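Local atomic coordinates of glycosyl hydrolases family 2, sugar binding domain protein (Bacteroides uniformis str. 3978 T3 ii, PDB entry 6D1P), a protein that probably hydrolyses glycosidic bonds as a glycoside hydrolase family 2 enzyme, a beta-glucuronidase of a human gut bacterium. Residues A[170-173]-A[179-182]; A[172-177]-A[432-437]; A[182-187]-A[364-369]. All coordinates share one frame; numbering follows the deposited sequence.

Interaction 1 (A[170-173]-A[179-182]). With K (potassium ion), chain K.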
loop_
_atom_site.group_PDB
_atom_site.type_symbol
_atom_site.label_atom_id
_atom_site.label_comp_id
_atom_site.label_asym_id
_atom_site.label_seq_id
_atom_site.Cartn_x
_atom_site.Cartn_y
_atom_site.Cartn_z
ATOM N N ASN A 170 6.430 -8.732 -6.644
ATOM C CA ASN A 170 5.423 -9.787 -6.631
ATOM C C ASN A 170 4.092 -9.248 -7.160
ATOM O O ASN A 170 3.018 -9.546 -6.631
ATOM C CB ASN A 170 5.268 -10.408 -5.231
ATOM C CG ASN A 170 4.574 -9.460 -4.234
ATOM O OD1 ASN A 170 4.596 -8.224 -4.394
ATOM N ND2 ASN A 170 3.946 -10.037 -3.217
ATOM N N SER A 171 4.153 -8.440 -8.218
ATOM C CA SER A 171 2.938 -8.076 -8.938
ATOM C C SER A 171 2.268 -9.324 -9.508
ATOM O O SER A 171 2.920 -10.318 -9.833
ATOM C CB SER A 171 3.243 -7.093 -10.075
ATOM O OG SER A 171 3.881 -5.929 -9.587
ATOM N N ARG A 172 0.946 -9.256 -9.629
ATOM C CA ARG A 172 0.198 -10.320 -10.283
ATOM C C ARG A 172 0.619 -10.458 -11.737
ATOM O O ARG A 172 0.679 -9.471 -12.467
ATOM C CB ARG A 172 -1.291 -10.022 -10.200
ATOM C CG ARG A 172 -1.790 -9.956 -8.810
ATOM C CD ARG A 172 -3.236 -9.594 -8.770
ATOM N NE ARG A 172 -4.107 -10.702 -9.155
ATOM C CZ ARG A 172 -4.554 -11.634 -8.311
ATOM N NH1 ARG A 172 -4.194 -11.614 -7.033
ATOM N NH2 ARG A 172 -5.368 -12.582 -8.748
ATOM N N ASP A 173 0.876 -11.691 -12.172
ATOM C CA ASP A 173 1.322 -11.908 -13.544
ATOM C C ASP A 173 0.825 -13.274 -14.005
ATOM O O ASP A 173 1.368 -14.305 -13.592
ATOM C CB ASP A 173 2.842 -11.801 -13.610
ATOM C CG ASP A 173 3.394 -11.985 -15.003
ATOM O OD1 ASP A 173 2.629 -12.296 -15.938
ATOM O OD2 ASP A 173 4.626 -11.816 -15.152
ATOM N N SER A 179 0.056 -19.757 -10.140
ATOM C CA SER A 179 -1.106 -18.950 -10.444
ATOM C C SER A 179 -1.631 -18.252 -9.210
ATOM O O SER A 179 -1.667 -18.826 -8.111
ATOM C CB SER A 179 -2.216 -19.819 -11.015
ATOM O OG SER A 179 -3.460 -19.185 -10.839
ATOM N N ASP A 180 -2.133 -17.032 -9.415
ATOM C CA ASP A 180 -2.766 -16.364 -8.285
ATOM C C ASP A 180 -4.082 -17.017 -7.877
ATOM O O ASP A 180 -4.698 -16.588 -6.898
ATOM C CB ASP A 180 -2.994 -14.882 -8.598
ATOM C CG ASP A 180 -1.741 -14.038 -8.368
ATOM O OD1 ASP A 180 -1.350 -13.840 -7.192
ATOM O OD2 ASP A 180 -1.143 -13.591 -9.365
ATOM N N MET A 181 -4.554 -18.022 -8.602
ATOM C CA MET A 181 -5.657 -18.809 -8.076
ATOM C C MET A 181 -5.219 -19.765 -6.966
ATOM O O MET A 181 -6.081 -20.372 -6.324
ATOM C CB MET A 181 -6.326 -19.564 -9.218
ATOM C CG MET A 181 -6.791 -18.641 -10.348
ATOM S SD MET A 181 -7.696 -19.493 -11.648
ATOM C CE MET A 181 -9.211 -19.888 -10.766
ATOM N N SER A 182 -3.911 -19.885 -6.712
ATOM C CA SER A 182 -3.393 -20.777 -5.684
ATOM C C SER A 182 -3.888 -20.376 -4.303
ATOM O O SER A 182 -4.116 -19.195 -4.016
ATOM C CB SER A 182 -1.866 -20.771 -5.689
ATOM O OG SER A 182 -1.357 -21.364 -6.872
HETATM K K K K . 1.027 -15.942 -11.447
HETATM O O HOH W 1 -6.784 -14.495 -6.996
HETATM O O HOH W 2 1.099 -13.590 -10.274
HETATM O O HOH W 3 -2.066 -15.904 -12.207
#
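The guanidinium of Arg172 lies over the side chain of Asp180. CB of Asp180 sits on one face, offset toward the rim and 3.3 Å from Arg172 NH2, while a water at the edge, in the guanidinium plane, is shared by NH2 and Asp180 O. The carboxylate of Asp180 stacks on the guanidinium with the two planes 22° apart. Its OD1 is 3.6 Å from Arg172 NH1, a long salt bridge in which no N-H points at the oxygen, so the attraction is one of charge. Stronger polar partners lie elsewhere: Glu47 of the second subunit meets Arg172 NE, and Gln87 takes both Arg172 NH1 and Asp180 OD1. Arginine suits the place because a bend at chi3 (75°) folds its long chain over the aspartate while leaving several N-H groups for other partners. Asp180 is held on a type I beta turn, Ser179 to Ser182. An ST turn overlaps it: Ser179 OG accepts from Met181 N at 2.7 Å. Ser179 O is gripped twice, by Ser182 N and, on a lone pair in the carbonyl plane, by Ser182 OG at 2.8 Å; a hydroxyl thus suits Ser182 for this second grip and Ser179 for the ST turn. Beside this lies a potassium ion, bound by Asp173 O at 2.7 Å, with Met176 O and Pro178 O completing the protein ligands. A water 2.6 Å from the potassium accepts from Asp173 N. A second, more distant water accepts from Asp180 N, tying the turn to the ion's surroundings, and Asp173 OD2 forms a salt bridge with Lys117.

Interaction 2 (A[172-177]-A[432-437]). With NA (sodium ion), chain D; K (potassium ion), chain K.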
loop_
_atom_site.group_PDB
_atom_site.type_symbol
_atom_site.label_atom_id
_atom_site.label_comp_id
_atom_site.label_asym_id
_atom_site.label_seq_id
_atom_site.Cartn_x
_atom_site.Cartn_y
_atom_site.Cartn_z
ATOM N N ARG A 172 0.946 -9.256 -9.629
ATOM C CA ARG A 172 0.198 -10.320 -10.283
ATOM C C ARG A 172 0.619 -10.458 -11.737
ATOM O O ARG A 172 0.679 -9.471 -12.467
ATOM C CB ARG A 172 -1.291 -10.022 -10.200
ATOM C CG ARG A 172 -1.790 -9.956 -8.810
ATOM C CD ARG A 172 -3.236 -9.594 -8.770
ATOM N NE ARG A 172 -4.107 -10.702 -9.155
ATOM C CZ ARG A 172 -4.554 -11.634 -8.311
ATOM N NH1 ARG A 172 -4.194 -11.614 -7.033
ATOM N NH2 ARG A 172 -5.368 -12.582 -8.748
ATOM N N ASP A 173 0.876 -11.691 -12.172
ATOM C CA ASP A 173 1.322 -11.908 -13.544
ATOM C C ASP A 173 0.825 -13.274 -14.005
ATOM O O ASP A 173 1.368 -14.305 -13.592
ATOM C CB ASP A 173 2.842 -11.801 -13.610
ATOM C CG ASP A 173 3.394 -11.985 -15.003
ATOM O OD1 ASP A 173 2.629 -12.296 -15.938
ATOM O OD2 ASP A 173 4.626 -11.816 -15.152
ATOM N N THR A 174 -0.182 -13.296 -14.884
ATOM C CA THR A 174 -0.734 -14.602 -15.250
ATOM C C THR A 174 0.214 -15.434 -16.097
ATOM O O THR A 174 -0.031 -16.633 -16.258
ATOM C CB THR A 174 -2.081 -14.449 -15.971
ATOM O OG1 THR A 174 -1.906 -13.768 -17.225
ATOM C CG2 THR A 174 -3.047 -13.662 -15.105
ATOM N N GLU A 175 1.286 -14.845 -16.619
ATOM C CA GLU A 175 2.283 -15.564 -17.401
ATOM C C GLU A 175 3.454 -16.037 -16.549
ATOM O O GLU A 175 4.499 -16.421 -17.091
ATOM C CB GLU A 175 2.777 -14.683 -18.555
ATOM C CG GLU A 175 1.708 -14.390 -19.602
ATOM C CD GLU A 175 1.260 -15.635 -20.407
ATOM O OE1 GLU A 175 2.018 -16.638 -20.505
ATOM O OE2 GLU A 175 0.136 -15.599 -20.966
ATOM N N MET A 176 3.297 -15.996 -15.231
ATOM C CA MET A 176 4.288 -16.460 -14.274
ATOM C C MET A 176 3.647 -17.524 -13.386
ATOM O O MET A 176 2.512 -17.352 -12.927
ATOM C CB MET A 176 4.804 -15.279 -13.435
ATOM C CG MET A 176 5.967 -15.598 -12.522
ATOM S SD MET A 176 6.441 -14.159 -11.546
ATOM C CE MET A 176 5.057 -14.009 -10.419
ATOM N N ILE A 177 4.352 -18.624 -13.153
ATOM C CA ILE A 177 3.849 -19.635 -12.220
ATOM C C ILE A 177 4.410 -19.279 -10.850
ATOM O O ILE A 177 5.507 -18.700 -10.781
ATOM C CB ILE A 177 4.233 -21.068 -12.641
ATOM C CG1 ILE A 177 5.743 -21.226 -12.829
ATOM C CG2 ILE A 177 3.516 -21.498 -13.922
ATOM C CD1 ILE A 177 6.168 -22.695 -12.875
ATOM N N PRO A 432 -9.088 -24.462 -14.189
ATOM C CA PRO A 432 -8.949 -23.394 -15.188
ATOM C C PRO A 432 -9.226 -21.999 -14.630
ATOM O O PRO A 432 -9.780 -21.835 -13.551
ATOM C CB PRO A 432 -10.034 -23.751 -16.216
ATOM C CG PRO A 432 -11.078 -24.401 -15.418
ATOM C CD PRO A 432 -10.346 -25.209 -14.361
ATOM N N GLY A 433 -8.868 -20.987 -15.425
ATOM C CA GLY A 433 -9.372 -19.653 -15.147
ATOM C C GLY A 433 -8.451 -18.484 -15.425
ATOM O O GLY A 433 -8.913 -17.345 -15.598
ATOM N N ASP A 434 -7.143 -18.737 -15.463
ATOM C CA ASP A 434 -6.217 -17.637 -15.682
ATOM C C ASP A 434 -6.170 -17.184 -17.136
ATOM O O ASP A 434 -5.674 -16.095 -17.401
ATOM C CB ASP A 434 -4.818 -18.027 -15.197
ATOM C CG ASP A 434 -4.570 -17.610 -13.755
ATOM O OD1 ASP A 434 -5.550 -17.230 -13.068
ATOM O OD2 ASP A 434 -3.397 -17.646 -13.315
ATOM N N PHE A 435 -6.659 -17.987 -18.083
ATOM C CA PHE A 435 -6.713 -17.599 -19.489
ATOM C C PHE A 435 -8.107 -17.873 -20.039
ATOM O O PHE A 435 -8.898 -18.598 -19.429
ATOM C CB PHE A 435 -5.648 -18.323 -20.324
ATOM C CG PHE A 435 -4.261 -18.214 -19.736
ATOM C CD1 PHE A 435 -3.800 -19.169 -18.833
ATOM C CD2 PHE A 435 -3.441 -17.122 -20.036
ATOM C CE1 PHE A 435 -2.541 -19.075 -18.269
ATOM C CE2 PHE A 435 -2.178 -17.015 -19.474
ATOM C CZ PHE A 435 -1.722 -17.998 -18.588
ATOM N N GLN A 436 -8.418 -17.230 -21.179
ATOM C CA GLN A 436 -9.691 -17.450 -21.857
ATOM C C GLN A 436 -9.827 -18.872 -22.397
ATOM O O GLN A 436 -10.946 -19.352 -22.586
ATOM C CB GLN A 436 -9.844 -16.454 -23.002
ATOM C CG GLN A 436 -9.520 -15.036 -22.592
ATOM C CD GLN A 436 -9.690 -14.032 -23.720
ATOM O OE1 GLN A 436 -10.811 -13.770 -24.181
ATOM N NE2 GLN A 436 -8.574 -13.457 -24.171
ATOM N N THR A 437 -8.722 -19.543 -22.656
ATOM C CA THR A 437 -8.719 -20.917 -23.125
ATOM C C THR A 437 -8.306 -21.857 -22.004
ATOM O O THR A 437 -7.670 -21.466 -21.025
ATOM C CB THR A 437 -7.740 -21.107 -24.281
ATOM O OG1 THR A 437 -6.404 -21.117 -23.749
ATOM C CG2 THR A 437 -7.884 -19.984 -25.313
HETATM NA NA NA D . -4.276 -13.983 -18.336
HETATM K K K K . 1.027 -15.942 -11.447
HETATM O O HOH W 2 1.099 -13.590 -10.274
HETATM O O HOH W 4 -1.418 -18.411 -14.997
HETATM O O HOH W 3 -2.066 -15.904 -12.207
HETATM O O HOH W 5 -4.072 -13.660 -21.228
#
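Thr174 faces Asp434 and Phe435 where a type I beta turn, Asp173 to Met176, of the sugar-binding domain meets the loop after strand 420-432 of the TIM barrel. An Asx turn overlaps it, Asp173 OD1 accepting from Glu175 N. Metal bonds come first. A sodium ion joins the segments, bound by Thr174 OG1 at 2.6 Å and Asp434 O at 2.7 Å, with a water and Ser44 OG of the second subunit. Threonine suits the site because its hydroxyl, set between backbone N and carbonyl carbon (chi1 64°), reaches the sodium. Another water makes the next link, donating to Thr174 O at 2.6 Å and to Asp434 OD2 at 2.7 Å. The same OD2 takes a water at the potassium ion and the hydroxyl of Ser179, so the aspartate serves both ion surroundings, its backbone at one and its carboxylate near the other. Van der Waals contact falls to Phe435, whose CZ comes obliquely to 3.2 Å from Thr174 O. Glu175, bent at chi2, sends OE1 to Gly396 N and brings OE2 to the weakly positive rim of the ring, probably with a favourable electrostatic part, 3.1 Å from Phe435 CE2, with carboxylate and ring planes 54° apart.

Interaction 3 (A[182-187]-A[364-369])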
loop_
_atom_site.group_PDB
_atom_site.type_symbol
_atom_site.label_atom_id
_atom_site.label_comp_id
_atom_site.label_asym_id
_atom_site.label_seq_id
_atom_site.Cartn_x
_atom_site.Cartn_y
_atom_site.Cartn_z
ATOM N N SER A 182 -3.911 -19.885 -6.712
ATOM C CA SER A 182 -3.393 -20.777 -5.684
ATOM C C SER A 182 -3.888 -20.376 -4.303
ATOM O O SER A 182 -4.116 -19.195 -4.016
ATOM C CB SER A 182 -1.866 -20.771 -5.689
ATOM O OG SER A 182 -1.357 -21.364 -6.872
ATOM N N ASP A 183 -4.015 -21.383 -3.434
ATOM C CA ASP A 183 -4.441 -21.212 -2.046
ATOM C C ASP A 183 -3.268 -20.891 -1.104
ATOM O O ASP A 183 -3.164 -21.414 0.015
ATOM C CB ASP A 183 -5.198 -22.465 -1.621
ATOM C CG ASP A 183 -5.901 -22.318 -0.277
ATOM O OD1 ASP A 183 -6.489 -21.254 0.004
ATOM O OD2 ASP A 183 -5.886 -23.314 0.493
ATOM N N PHE A 184 -2.356 -20.029 -1.545
ATOM C CA PHE A 184 -1.287 -19.498 -0.703
ATOM C C PHE A 184 -0.870 -18.154 -1.281
ATOM O O PHE A 184 -1.229 -17.811 -2.413
ATOM C CB PHE A 184 -0.104 -20.482 -0.605
ATOM C CG PHE A 184 0.556 -20.793 -1.928
ATOM C CD1 PHE A 184 0.066 -21.810 -2.750
ATOM C CD2 PHE A 184 1.684 -20.105 -2.333
ATOM C CE1 PHE A 184 0.683 -22.124 -3.971
ATOM C CE2 PHE A 184 2.311 -20.402 -3.558
ATOM C CZ PHE A 184 1.800 -21.423 -4.375
ATOM N N ASN A 185 -0.137 -17.367 -0.485
ATOM C CA ASN A 185 0.334 -16.067 -0.970
ATOM C C ASN A 185 1.548 -16.264 -1.861
ATOM O O ASN A 185 2.398 -17.113 -1.575
ATOM C CB ASN A 185 0.710 -15.120 0.170
ATOM C CG ASN A 185 -0.453 -14.817 1.102
ATOM O OD1 ASN A 185 -0.479 -15.281 2.253
ATOM N ND2 ASN A 185 -1.398 -14.011 0.629
ATOM N N LEU A 186 1.608 -15.496 -2.957
ATOM C CA LEU A 186 2.827 -15.321 -3.750
ATOM C C LEU A 186 3.600 -14.193 -3.082
ATOM O O LEU A 186 3.468 -13.015 -3.437
ATOM C CB LEU A 186 2.522 -15.006 -5.211
ATOM C CG LEU A 186 2.215 -16.137 -6.211
ATOM C CD1 LEU A 186 1.105 -17.068 -5.733
ATOM C CD2 LEU A 186 1.862 -15.563 -7.601
ATOM N N TYR A 187 4.421 -14.574 -2.107
ATOM C CA TYR A 187 5.107 -13.628 -1.243
ATOM C C TYR A 187 6.147 -12.810 -2.008
ATOM O O TYR A 187 6.724 -13.260 -2.993
ATOM C CB TYR A 187 5.776 -14.383 -0.095
ATOM C CG TYR A 187 4.852 -14.726 1.046
ATOM C CD1 TYR A 187 4.076 -13.742 1.645
ATOM C CD2 TYR A 187 4.746 -16.034 1.523
ATOM C CE1 TYR A 187 3.236 -14.035 2.704
ATOM C CE2 TYR A 187 3.900 -16.349 2.594
ATOM C CZ TYR A 187 3.140 -15.334 3.173
ATOM O OH TYR A 187 2.293 -15.591 4.235
ATOM N N GLY A 364 4.904 -28.067 0.319
ATOM C CA GLY A 364 4.038 -27.109 -0.323
ATOM C C GLY A 364 4.040 -27.320 -1.825
ATOM O O GLY A 364 4.227 -28.439 -2.324
ATOM N N HIS A 365 3.890 -26.219 -2.564
ATOM C CA HIS A 365 3.764 -26.275 -4.011
ATOM C C HIS A 365 4.958 -25.641 -4.712
ATOM O O HIS A 365 4.824 -25.094 -5.809
ATOM C CB HIS A 365 2.457 -25.612 -4.451
ATOM C CG HIS A 365 1.239 -26.237 -3.851
ATOM N ND1 HIS A 365 1.008 -27.600 -3.883
ATOM C CD2 HIS A 365 0.193 -25.694 -3.185
ATOM C CE1 HIS A 365 -0.141 -27.864 -3.284
ATOM N NE2 HIS A 365 -0.652 -26.725 -2.848
ATOM N N TYR A 366 6.136 -25.723 -4.107
ATOM C CA TYR A 366 7.308 -25.079 -4.690
ATOM C C TYR A 366 8.552 -25.631 -4.001
ATOM O O TYR A 366 8.481 -26.188 -2.899
ATOM C CB TYR A 366 7.226 -23.548 -4.545
ATOM C CG TYR A 366 6.637 -23.153 -3.212
ATOM C CD1 TYR A 366 7.417 -23.154 -2.058
ATOM C CD2 TYR A 366 5.287 -22.825 -3.094
ATOM C CE1 TYR A 366 6.874 -22.802 -0.820
ATOM C CE2 TYR A 366 4.724 -22.470 -1.861
ATOM C CZ TYR A 366 5.529 -22.473 -0.727
ATOM O OH TYR A 366 4.985 -22.148 0.485
ATOM N N GLN A 367 9.684 -25.497 -4.684
ATOM C CA GLN A 367 10.977 -25.686 -4.045
ATOM C C GLN A 367 11.081 -24.834 -2.783
ATOM O O GLN A 367 10.759 -23.640 -2.795
ATOM C CB GLN A 367 12.090 -25.314 -5.026
ATOM C CG GLN A 367 13.486 -25.334 -4.432
ATOM C CD GLN A 367 14.570 -25.107 -5.474
ATOM O OE1 GLN A 367 14.309 -25.102 -6.690
ATOM N NE2 GLN A 367 15.802 -24.914 -5.001
ATOM N N GLN A 368 11.538 -25.442 -1.694
ATOM C CA GLN A 368 11.667 -24.735 -0.427
ATOM C C GLN A 368 13.138 -24.601 -0.061
ATOM O O GLN A 368 14.008 -25.187 -0.707
ATOM C CB GLN A 368 10.861 -25.437 0.677
ATOM C CG GLN A 368 9.375 -25.436 0.365
ATOM C CD GLN A 368 8.473 -25.666 1.548
ATOM O OE1 GLN A 368 8.921 -25.971 2.655
ATOM N NE2 GLN A 368 7.178 -25.512 1.324
ATOM N N SER A 369 13.404 -23.771 0.959
ATOM C CA SER A 369 14.764 -23.490 1.430
ATOM C C SER A 369 15.606 -24.752 1.598
ATOM O O SER A 369 15.150 -25.749 2.157
ATOM C CB SER A 369 14.704 -22.757 2.775
ATOM O OG SER A 369 15.967 -22.755 3.412
#
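Phe184 touches both His365 and Tyr366, and the three form a buried aromatic cluster. CE2 of Tyr366 sits over one face of the phenylalanine, 3.6 Å from Phe184 CE2; the ring centroids are 5.3 Å apart and the planes 54° apart. On the other contact, CE1 of Phe184 comes to the edge of the imidazole, near its plane and 3.7 Å from His365 CD2, the rings inclined at 40°. With CG of Phe184 between the backbone N and the carbonyl carbon (chi1 61°), the ring is set so that CE1 meets His365 and CE2 meets Tyr366. Replacing Phe184 by an alanine would probably open a gap beside His365 and Tyr366, leaving each ring without this neighbour and freer to shift. Beyond this shell, Phe581 of strand 581-582 also packs on Phe184. His365 ND1 is hydrogen-bonded to Glu386, at the end of the next barrel strand, and NE2 to a glycerol, probably from crystallisation, that may mark a pocket. Tyr366 OH is fixed by His331 ND1 and Glu332 N. The loop 364-369 follows strand 360-362 of the TIM barrel, at the strand ends where such barrels carry their active sites. The residue types divide the work: phenylalanine offers only hydrocarbon, whereas histidine and tyrosine give carbon to it and send their polar atoms elsewhere, so the contact itself rests mainly on dispersion and shape.

After strand 162-169 the chain enters one long loop from which all three contacts start. Interaction 1 closes a short loop first, joining 170-173 to 179-182 across five residues and keeping within the sugar-binding domain. Interaction 2 spans 255 positions to 432-437, beyond a barrel strand; the two cross, since interaction 2 leaves from within that short loop and lands far beyond it. Interaction 3 begins at Ser182, where interaction 1 ends, and reaches 364-369, so its span falls within that of interaction 2, without crossing. Interactions 2 and 3 thus fasten the same loop to the TIM barrel at two places, with centres about 16 Å apart, while interactions 1 and 2 also touch the second subunit.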